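Local coordinates for mandelate racemase/muconate lactonizing enzyme (Jannaschia sp., PDB 4J3Z), which probably catalyses an isomerase-type reaction of the enolase superfamily, in which a carboxylate substrate typically loses a proton beside a bound metal ion, at residues T52-I55 / H56-T60; R110-V114 / W115-G119; L311-G314 / P315-A319. All coordinates share one frame; numbering follows the deposited sequence.

Contact 1. Residues T52-I55 / H56-T60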
ATOM      1  N   THR D  52      44.086  -9.543   7.168  1.00 30.62           N
ATOM      2  CA  THR D  52      44.681 -10.775   7.703  1.00 30.15           C
ATOM      3  C   THR D  52      44.418 -10.923   9.201  1.00 30.50           C
ATOM      4  O   THR D  52      44.249 -12.037   9.691  1.00 32.61           O
ATOM      5  CB  THR D  52      46.205 -10.983   7.422  1.00 31.05           C
ATOM      6  OG1 THR D  52      46.998 -10.114   8.233  1.00 31.58           O
ATOM      7  CG2 THR D  52      46.576 -10.848   5.960  1.00 29.53           C
ATOM      8  N   HIS D  53      44.376  -9.804   9.919  1.00 30.10           N
ATOM      9  CA  HIS D  53      44.081  -9.824  11.348  1.00 29.75           C
ATOM     10  C   HIS D  53      42.590 -10.009  11.618  1.00 29.39           C
ATOM     11  O   HIS D  53      42.217 -10.626  12.608  1.00 29.16           O
ATOM     12  CB  HIS D  53      44.620  -8.573  12.033  1.00 31.13           C
ATOM     13  CG  HIS D  53      46.103  -8.417  11.908  1.00 32.05           C
ATOM     14  ND1 HIS D  53      46.692  -7.518  11.040  1.00 32.65           N
ATOM     15  CD2 HIS D  53      47.119  -9.035  12.553  1.00 31.13           C
ATOM     16  CE1 HIS D  53      48.006  -7.599  11.151  1.00 31.82           C
ATOM     17  NE2 HIS D  53      48.291  -8.517  12.058  1.00 30.98           N
ATOM     18  N   VAL D  54      41.742  -9.497  10.723  1.00 29.54           N
ATOM     19  CA  VAL D  54      40.303  -9.782  10.782  1.00 28.89           C
ATOM     20  C   VAL D  54      40.006 -11.271  10.510  1.00 28.43           C
ATOM     21  O   VAL D  54      39.255 -11.904  11.263  1.00 27.33           O
ATOM     22  CB  VAL D  54      39.497  -8.891   9.813  1.00 28.61           C
ATOM     23  CG1 VAL D  54      38.131  -9.508   9.517  1.00 28.49           C
ATOM     24  CG2 VAL D  54      39.342  -7.485  10.376  1.00 28.95           C
ATOM     25  N   ILE D  55      40.606 -11.817   9.446  1.00 28.02           N
ATOM     26  CA  ILE D  55      40.359 -13.210   9.023  1.00 26.57           C
ATOM     27  C   ILE D  55      40.897 -14.184  10.056  1.00 26.59           C
ATOM     28  O   ILE D  55      40.231 -15.161  10.399  1.00 27.15           O
ATOM     29  CB  ILE D  55      40.952 -13.533   7.622  1.00 25.48           C
ATOM     30  CG1 ILE D  55      40.346 -12.633   6.545  1.00 25.53           C
ATOM     31  CG2 ILE D  55      40.695 -14.983   7.249  1.00 24.81           C
ATOM     32  CD1 ILE D  55      41.262 -12.353   5.357  1.00 25.17           C
ATOM     33  N   HIS D  56      42.095 -13.918  10.566  1.00 27.40           N
ATOM     34  CA  HIS D  56      42.620 -14.718  11.685  1.00 29.13           C
ATOM     35  C   HIS D  56      41.762 -14.593  12.951  1.00 28.50           C
ATOM     36  O   HIS D  56      41.646 -15.549  13.711  1.00 29.93           O
ATOM     37  CB  HIS D  56      44.073 -14.353  11.995  1.00 30.93           C
ATOM     38  CG  HIS D  56      45.079 -15.253  11.346  1.00 30.99           C
ATOM     39  ND1 HIS D  56      45.875 -14.846  10.296  1.00 30.79           N
ATOM     40  CD2 HIS D  56      45.395 -16.550  11.577  1.00 30.93           C
ATOM     41  CE1 HIS D  56      46.656 -15.846   9.924  1.00 30.87           C
ATOM     42  NE2 HIS D  56      46.386 -16.891  10.687  1.00 31.37           N
ATOM     43  N   ASP D  57      41.168 -13.423  13.171  1.00 28.72           N
ATOM     44  CA  ASP D  57      40.272 -13.208  14.321  1.00 30.23           C
ATOM     45  C   ASP D  57      39.020 -14.085  14.217  1.00 29.40           C
ATOM     46  O   ASP D  57      38.694 -14.798  15.168  1.00 28.78           O
ATOM     47  CB  ASP D  57      39.901 -11.722  14.445  1.00 31.10           C
ATOM     48  CG  ASP D  57      39.374 -11.349  15.823  1.00 33.50           C
ATOM     49  OD1 ASP D  57      38.274 -11.819  16.197  1.00 34.76           O
ATOM     50  OD2 ASP D  57      40.053 -10.562  16.530  1.00 33.62           O
ATOM     51  N   VAL D  58      38.350 -14.043  13.056  1.00 28.02           N
ATOM     52  CA  VAL D  58      37.083 -14.765  12.813  1.00 27.65           C
ATOM     53  C   VAL D  58      37.248 -16.287  12.942  1.00 29.35           C
ATOM     54  O   VAL D  58      36.424 -16.964  13.569  1.00 29.87           O
ATOM     55  CB  VAL D  58      36.469 -14.389  11.431  1.00 27.41           C
ATOM     56  CG1 VAL D  58      35.308 -15.301  11.046  1.00 26.24           C
ATOM     57  CG2 VAL D  58      36.021 -12.926  11.406  1.00 26.49           C
ATOM     58  N   PHE D  59      38.324 -16.810  12.360  1.00 29.85           N
ATOM     59  CA  PHE D  59      38.646 -18.232  12.412  1.00 29.69           C
ATOM     60  C   PHE D  59      38.909 -18.698  13.845  1.00 31.39           C
ATOM     61  O   PHE D  59      38.282 -19.652  14.326  1.00 33.24           O
ATOM     62  CB  PHE D  59      39.852 -18.509  11.499  1.00 30.25           C
ATOM     63  CG  PHE D  59      40.400 -19.910  11.599  1.00 30.34           C
ATOM     64  CD1 PHE D  59      39.785 -20.968  10.933  1.00 29.51           C
ATOM     65  CD2 PHE D  59      41.547 -20.167  12.350  1.00 30.10           C
ATOM     66  CE1 PHE D  59      40.294 -22.253  11.018  1.00 29.57           C
ATOM     67  CE2 PHE D  59      42.062 -21.451  12.444  1.00 30.46           C
ATOM     68  CZ  PHE D  59      41.435 -22.496  11.777  1.00 30.65           C
ATOM     69  N   THR D  60      39.824 -18.016  14.530  1.00 31.32           N
ATOM     70  CA  THR D  60      40.223 -18.376  15.898  1.00 30.48           C
ATOM     71  C   THR D  60      39.048 -18.288  16.882  1.00 31.30           C
ATOM     72  O   THR D  60      38.853 -19.173  17.730  1.00 30.52           O
ATOM     73  CB  THR D  60      41.396 -17.486  16.373  1.00 29.65           C
ATOM     74  OG1 THR D  60      42.512 -17.650  15.478  1.00 28.55           O
ATOM     75  CG2 THR D  60      41.838 -17.839  17.809  1.00 29.97           C
TER
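His56 reaches back one helical turn to the carbonyl of Thr52 with both its backbone and its ring. His56 N donates to Thr52 O at 3.0 Å, from above the carbonyl plane, while His56 ND1 meets the same Thr52 O with its ring edge in a weak bond of 3.3 Å. The ring is placed there by a first torsion of -96°, and the weak second bond can restrain it only loosely. Ile55 illustrates the complementary case, a residue tied through its main chain while its branches leave the turn. Phe59 N donates to Ile55 O at 3.2 Å in a nearly straight bond (167°). Val54 is joined to Val58 twice: Val58 N donates to Val54 O at 2.9 Å, and the side chains meet. Val58 CG2, anti to its own carbonyl carbon, is turned back along the helix, 3.4 Å from Val54 O and 4.4 Å from Val54 CG1. Asp57 instead pairs with Arg61 and with the backbone of Gly47 of a second subunit, whose Val46 packs on Val54 and Val58. Such i to i+4 contacts are characteristic of an amphipathic helix, here in the N-terminal capping domain: helix 48-62 lays Ile55 on Leu7 and Ile9 of strand 4-12 and on Leu25 and Val27 of strand 24-31, in the antiparallel three-stranded sheet, while Val54 and Val58 meet Ala94 and Val91 of helix 89-109.

Contact 2. Residues R110-V114 / W115-G119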
ATOM      1  N   ARG D 110      34.097 -36.669   2.121  1.00 32.51           N
ATOM      2  CA  ARG D 110      32.963 -37.462   1.644  1.00 33.80           C
ATOM      3  C   ARG D 110      33.145 -37.978   0.220  1.00 37.58           C
ATOM      4  O   ARG D 110      32.262 -38.670  -0.306  1.00 39.14           O
ATOM      5  CB  ARG D 110      31.673 -36.639   1.731  1.00 32.89           C
ATOM      6  CG  ARG D 110      31.233 -36.328   3.155  1.00 31.66           C
ATOM      7  CD  ARG D 110      30.224 -35.190   3.210  1.00 29.35           C
ATOM      8  NE  ARG D 110      29.642 -35.035   4.553  1.00 27.25           N
ATOM      9  CZ  ARG D 110      28.714 -34.134   4.881  1.00 26.21           C
ATOM     10  NH1 ARG D 110      28.246 -34.082   6.121  1.00 25.54           N
ATOM     11  NH2 ARG D 110      28.239 -33.282   3.973  1.00 27.16           N
ATOM     12  N   ASP D 111      34.263 -37.657  -0.403  1.00 37.64           N
ATOM     13  CA  ASP D 111      34.545 -38.063  -1.779  1.00 36.65           C
ATOM     14  C   ASP D 111      33.483 -37.705  -2.781  1.00 37.79           C
ATOM     15  O   ASP D 111      32.901 -38.552  -3.400  1.00 37.54           O
ATOM     16  CB  ASP D 111      34.912 -39.530  -1.880  1.00 35.82           C
ATOM     17  CG  ASP D 111      36.330 -39.741  -2.256  1.00 35.24           C
ATOM     18  OD1 ASP D 111      37.043 -38.787  -2.499  1.00 35.09           O
ATOM     19  OD2 ASP D 111      36.738 -40.886  -2.302  1.00 35.87           O
ATOM     20  N   CYS D 112      33.226 -36.421  -2.878  1.00 36.90           N
ATOM     21  CA  CYS D 112      32.009 -35.881  -3.427  1.00 36.35           C
ATOM     22  C   CYS D 112      32.323 -34.458  -3.869  1.00 34.55           C
ATOM     23  O   CYS D 112      32.965 -33.714  -3.120  1.00 35.48           O
ATOM     24  CB  CYS D 112      30.952 -35.889  -2.322  1.00 37.75           C
ATOM     25  SG  CYS D 112      29.311 -35.270  -2.729  1.00 37.84           S
ATOM     26  N   PRO D 113      31.910 -34.079  -5.094  1.00 31.57           N
ATOM     27  CA  PRO D 113      32.137 -32.692  -5.512  1.00 31.49           C
ATOM     28  C   PRO D 113      31.172 -31.794  -4.775  1.00 31.63           C
ATOM     29  O   PRO D 113      30.054 -32.222  -4.484  1.00 32.69           O
ATOM     30  CB  PRO D 113      31.827 -32.712  -7.013  1.00 31.83           C
ATOM     31  CG  PRO D 113      30.888 -33.867  -7.195  1.00 31.82           C
ATOM     32  CD  PRO D 113      31.221 -34.876  -6.128  1.00 31.31           C
ATOM     33  N   VAL D 114      31.584 -30.565  -4.463  1.00 31.65           N
ATOM     34  CA  VAL D 114      30.751 -29.695  -3.618  1.00 29.90           C
ATOM     35  C   VAL D 114      29.293 -29.607  -4.096  1.00 30.07           C
ATOM     36  O   VAL D 114      28.386 -29.666  -3.276  1.00 30.56           O
ATOM     37  CB  VAL D 114      31.373 -28.297  -3.388  1.00 29.36           C
ATOM     38  CG1 VAL D 114      30.408 -27.388  -2.646  1.00 29.78           C
ATOM     39  CG2 VAL D 114      32.646 -28.420  -2.575  1.00 29.85           C
ATOM     40  N   TRP D 115      29.057 -29.502  -5.405  1.00 30.11           N
ATOM     41  CA  TRP D 115      27.666 -29.368  -5.883  1.00 30.71           C
ATOM     42  C   TRP D 115      26.749 -30.493  -5.417  1.00 30.60           C
ATOM     43  O   TRP D 115      25.571 -30.272  -5.166  1.00 30.50           O
ATOM     44  CB  TRP D 115      27.555 -29.160  -7.402  1.00 30.02           C
ATOM     45  CG  TRP D 115      28.232 -30.194  -8.282  1.00 28.91           C
ATOM     46  CD1 TRP D 115      29.399 -30.038  -8.962  1.00 28.13           C
ATOM     47  CD2 TRP D 115      27.760 -31.518  -8.599  1.00 28.54           C
ATOM     48  NE1 TRP D 115      29.694 -31.181  -9.671  1.00 28.31           N
ATOM     49  CE2 TRP D 115      28.703 -32.100  -9.471  1.00 27.66           C
ATOM     50  CE3 TRP D 115      26.633 -32.265  -8.233  1.00 28.46           C
ATOM     51  CZ2 TRP D 115      28.560 -33.399  -9.973  1.00 27.59           C
ATOM     52  CZ3 TRP D 115      26.493 -33.557  -8.730  1.00 27.26           C
ATOM     53  CH2 TRP D 115      27.450 -34.107  -9.589  1.00 27.58           C
ATOM     54  N   ALA D 116      27.312 -31.690  -5.264  1.00 31.28           N
ATOM     55  CA  ALA D 116      26.546 -32.860  -4.844  1.00 30.04           C
ATOM     56  C   ALA D 116      26.101 -32.800  -3.373  1.00 29.18           C
ATOM     57  O   ALA D 116      25.509 -33.750  -2.857  1.00 28.67           O
ATOM     58  CB  ALA D 116      27.337 -34.131  -5.133  1.00 29.54           C
ATOM     59  N   MET D 117      26.392 -31.683  -2.703  1.00 28.24           N
ATOM     60  CA  MET D 117      25.981 -31.479  -1.312  1.00 26.60           C
ATOM     61  C   MET D 117      25.016 -30.288  -1.189  1.00 25.75           C
ATOM     62  O   MET D 117      24.593 -29.903  -0.085  1.00 24.01           O
ATOM     63  CB  MET D 117      27.210 -31.309  -0.420  1.00 25.82           C
ATOM     64  CG  MET D 117      28.137 -32.520  -0.420  1.00 26.17           C
ATOM     65  SD  MET D 117      29.625 -32.327   0.583  1.00 26.88           S
ATOM     66  CE  MET D 117      30.456 -31.002  -0.292  1.00 25.89           C
ATOM     67  N   LEU D 118      24.664 -29.727  -2.346  1.00 25.76           N
ATOM     68  CA  LEU D 118      23.803 -28.554  -2.428  1.00 25.45           C
ATOM     69  C   LEU D 118      22.563 -28.821  -3.279  1.00 26.62           C
ATOM     70  O   LEU D 118      21.882 -27.884  -3.703  1.00 27.61           O
ATOM     71  CB  LEU D 118      24.578 -27.371  -3.014  1.00 25.13           C
ATOM     72  CG  LEU D 118      25.888 -26.871  -2.398  1.00 24.73           C
ATOM     73  CD1 LEU D 118      26.547 -25.917  -3.383  1.00 24.16           C
ATOM     74  CD2 LEU D 118      25.668 -26.181  -1.057  1.00 24.30           C
ATOM     75  N   GLY D 119      22.266 -30.089  -3.542  1.00 26.74           N
ATOM     76  CA  GLY D 119      21.079 -30.428  -4.332  1.00 27.22           C
ATOM     77  C   GLY D 119      21.400 -31.171  -5.617  1.00 28.32           C
ATOM     78  O   GLY D 119      20.511 -31.434  -6.437  1.00 28.58           O
TER
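A short 3-10 turn, led in by Cys112 and Pro113, packs Val114 against Met117 and Leu118 in the connection between helix 89-109 and strand 125-131. Two i+3 bonds join its halves: Ala116 N donates to Pro113 O and Met117 N to Val114 O, each at 2.9 Å and each from above the carbonyl plane; Leu118 N to Trp115 O continues the series. Pro113 CG lies over one face of the Trp115 indole, 3.9 Å from the centroid of the six-membered ring, in a CH-pi contact shifted toward the rim. The indole is folded back there because Trp115 CG sits between the backbone N and the carbonyl carbon (chi1 55°); its NE1 donates to the carbonyl of Pro360. Cys112 SG lies 3.3 Å from Ala116 CB and 3.8 Å from Met117 CG. The Met117 chain bends at its last torsion, bringing CE to 4.1 Å from Val114 CG2, whereas its SD lies at the edge of the Arg110 guanidinium, 3.8 Å from Arg110 NH2. That guanidinium binds the carbonyl of Ala116 of a third subunit, and Arg110 of that subunit packs on Met117 in turn. A proline-led turn running into a Leu-Gly-Gly sequence is common in the mandelate racemase/muconate lactonizing enzyme branch of the enolase superfamily, where the chain passes from the N-terminal capping domain to the barrel.

Contact 3. Residues L311-G314 / P315-A319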
ATOM      1  N   LEU D 311      31.889 -12.271 -10.145  1.00 24.92           N
ATOM      2  CA  LEU D 311      33.325 -12.575 -10.067  1.00 24.58           C
ATOM      3  C   LEU D 311      34.222 -11.428 -10.526  1.00 25.28           C
ATOM      4  O   LEU D 311      34.362 -11.164 -11.733  1.00 26.29           O
ATOM      5  CB  LEU D 311      33.693 -13.865 -10.813  1.00 24.06           C
ATOM      6  CG  LEU D 311      35.199 -14.210 -10.731  1.00 24.28           C
ATOM      7  CD1 LEU D 311      35.616 -14.669  -9.330  1.00 23.73           C
ATOM      8  CD2 LEU D 311      35.609 -15.225 -11.786  1.00 23.73           C
ATOM      9  N   TYR D 312      34.810 -10.742  -9.551  1.00 24.85           N
ATOM     10  CA  TYR D 312      35.951  -9.875  -9.791  1.00 26.12           C
ATOM     11  C   TYR D 312      37.033 -10.218  -8.773  1.00 27.47           C
ATOM     12  O   TYR D 312      37.450  -9.381  -7.971  1.00 28.97           O
ATOM     13  CB  TYR D 312      35.581  -8.399  -9.736  1.00 27.81           C
ATOM     14  CG  TYR D 312      36.684  -7.507 -10.272  1.00 30.82           C
ATOM     15  CD1 TYR D 312      37.069  -7.574 -11.612  1.00 31.63           C
ATOM     16  CD2 TYR D 312      37.342  -6.599  -9.439  1.00 32.89           C
ATOM     17  CE1 TYR D 312      38.081  -6.769 -12.106  1.00 32.90           C
ATOM     18  CE2 TYR D 312      38.355  -5.786  -9.926  1.00 33.63           C
ATOM     19  CZ  TYR D 312      38.719  -5.878 -11.260  1.00 34.10           C
ATOM     20  OH  TYR D 312      39.722  -5.076 -11.751  1.00 35.37           O
ATOM     21  N   ALA D 313      37.471 -11.471  -8.827  1.00 26.83           N
ATOM     22  CA  ALA D 313      38.397 -12.031  -7.859  1.00 27.96           C
ATOM     23  C   ALA D 313      39.072 -13.261  -8.468  1.00 26.64           C
ATOM     24  O   ALA D 313      39.123 -13.402  -9.696  1.00 26.66           O
ATOM     25  CB  ALA D 313      37.658 -12.385  -6.568  1.00 28.76           C
ATOM     26  N   GLY D 314      39.573 -14.153  -7.622  1.00 26.02           N
ATOM     27  CA  GLY D 314      40.376 -15.285  -8.087  1.00 26.73           C
ATOM     28  C   GLY D 314      39.666 -16.580  -8.448  1.00 27.18           C
ATOM     29  O   GLY D 314      38.436 -16.640  -8.489  1.00 27.23           O
ATOM     30  N   PRO D 315      40.450 -17.641  -8.701  1.00 27.53           N
ATOM     31  CA  PRO D 315      39.907 -18.906  -9.175  1.00 27.37           C
ATOM     32  C   PRO D 315      39.247 -19.761  -8.076  1.00 28.17           C
ATOM     33  O   PRO D 315      38.581 -20.758  -8.388  1.00 28.07           O
ATOM     34  CB  PRO D 315      41.135 -19.608  -9.745  1.00 26.95           C
ATOM     35  CG  PRO D 315      42.277 -19.089  -8.951  1.00 26.07           C
ATOM     36  CD  PRO D 315      41.919 -17.690  -8.541  1.00 26.87           C
ATOM     37  N   VAL D 316      39.419 -19.376  -6.812  1.00 27.57           N
ATOM     38  CA  VAL D 316      38.742 -20.077  -5.725  1.00 28.06           C
ATOM     39  C   VAL D 316      37.278 -19.643  -5.618  1.00 28.57           C
ATOM     40  O   VAL D 316      36.381 -20.494  -5.672  1.00 30.14           O
ATOM     41  CB  VAL D 316      39.488 -19.986  -4.373  1.00 28.50           C
ATOM     42  CG1 VAL D 316      38.725 -20.748  -3.305  1.00 28.44           C
ATOM     43  CG2 VAL D 316      40.891 -20.572  -4.496  1.00 28.56           C
ATOM     44  N   GLU D 317      37.026 -18.339  -5.493  1.00 26.82           N
ATOM     45  CA  GLU D 317      35.652 -17.818  -5.548  1.00 26.12           C
ATOM     46  C   GLU D 317      34.940 -18.213  -6.854  1.00 27.09           C
ATOM     47  O   GLU D 317      33.723 -18.430  -6.855  1.00 27.60           O
ATOM     48  CB  GLU D 317      35.619 -16.296  -5.364  1.00 25.27           C
ATOM     49  CG  GLU D 317      34.222 -15.695  -5.227  1.00 24.36           C
ATOM     50  CD  GLU D 317      34.233 -14.175  -5.135  1.00 24.44           C
ATOM     51  OE1 GLU D 317      34.559 -13.519  -6.144  1.00 24.61           O
ATOM     52  OE2 GLU D 317      33.907 -13.625  -4.053  1.00 24.11           O
ATOM     53  N   TRP D 318      35.701 -18.289  -7.951  1.00 26.84           N
ATOM     54  CA  TRP D 318      35.191 -18.755  -9.246  1.00 26.26           C
ATOM     55  C   TRP D 318      34.678 -20.183  -9.159  1.00 27.38           C
ATOM     56  O   TRP D 318      33.536 -20.456  -9.535  1.00 27.57           O
ATOM     57  CB  TRP D 318      36.267 -18.633 -10.333  1.00 26.70           C
ATOM     58  CG  TRP D 318      36.063 -19.516 -11.569  1.00 25.88           C
ATOM     59  CD1 TRP D 318      36.860 -20.550 -11.976  1.00 25.06           C
ATOM     60  CD2 TRP D 318      35.004 -19.426 -12.534  1.00 24.88           C
ATOM     61  NE1 TRP D 318      36.364 -21.108 -13.130  1.00 24.74           N
ATOM     62  CE2 TRP D 318      35.228 -20.435 -13.497  1.00 24.33           C
ATOM     63  CE3 TRP D 318      33.886 -18.594 -12.675  1.00 25.04           C
ATOM     64  CZ2 TRP D 318      34.383 -20.631 -14.587  1.00 24.22           C
ATOM     65  CZ3 TRP D 318      33.045 -18.788 -13.763  1.00 25.18           C
ATOM     66  CH2 TRP D 318      33.298 -19.801 -14.704  1.00 24.93           C
ATOM     67  N   ALA D 319      35.521 -21.089  -8.658  1.00 28.19           N
ATOM     68  CA  ALA D 319      35.116 -22.473  -8.408  1.00 26.96           C
ATOM     69  C   ALA D 319      33.833 -22.509  -7.588  1.00 27.06           C
ATOM     70  O   ALA D 319      32.827 -23.030  -8.058  1.00 26.85           O
ATOM     71  CB  ALA D 319      36.225 -23.241  -7.709  1.00 26.65           C
TER
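Leu311 divides its two methyl groups between Glu317 and Trp318, the third and fourth residues of the helix that follows. Its CD1 lies 3.5 Å from Glu317 OE1, the leucine and glutamate side chains running alongside but oppositely directed. CD2 rests 3.8 Å from Trp318 CB, and the leucine runs roughly perpendicular to the tryptophan, with Leu311 CD2 also 3.9 Å from Trp318 CE3. Ala313 approaches the same carboxylate, its CB 3.3 Å from Glu317 OE1, so two apolar groups abut one oxygen. Glu317 gets there by extension: CG is anti to the backbone N (chi1 -172°) and the chain runs on straight beyond it. With an alanine in place of Leu311, both methyl contacts would be lost, which is likely to open a gap beside Trp318 and leave the Glu317 carboxylate less confined.

The next shell fixes these groups. Residues 311-314 belong to a beta-alpha connection of the barrel, after the parallel strand 306-307. Gly314 holds the N-cap position, and Trp318 N donates to Gly314 O at 3.2 Å with an angle of 151°, closing the first turn behind Pro315. Glu40 binds the backbone N of both Gly314 and Glu317 through its two carboxylate oxygens, a placement whose negative charge would favour the helix start. Glu317 OE2 accepts from Gly285 N, and Trp318 NE1 donates to Pro350 O. Helix 315-327 thus begins between strand 36-41, where Val316 meets Leu38 and Glu40, and strand 334-336, where Trp318 packs on Val334 and Ala336.

In the fold
Along the chain the three contacts follow in series, with no touch between them. Contact 1 lies within helix 48-62, contact 2 in the connection after helix 89-109, and contact 3 at the start of helix 315-327 in the barrel. Contacts 2 and 3 are nearest, their centres about 19 Å apart and their closest atoms about 7 Å, and helix 315-327 joins them, since its His323 and Val326 meet contact 2. Contacts 1 and 2 stand about 27 Å apart, centre to centre, yet both pack on helix 89-109. Contacts 1 and 2 also touch other subunits, whereas contact 3, near the chain's centre, joins the two domains within one subunit.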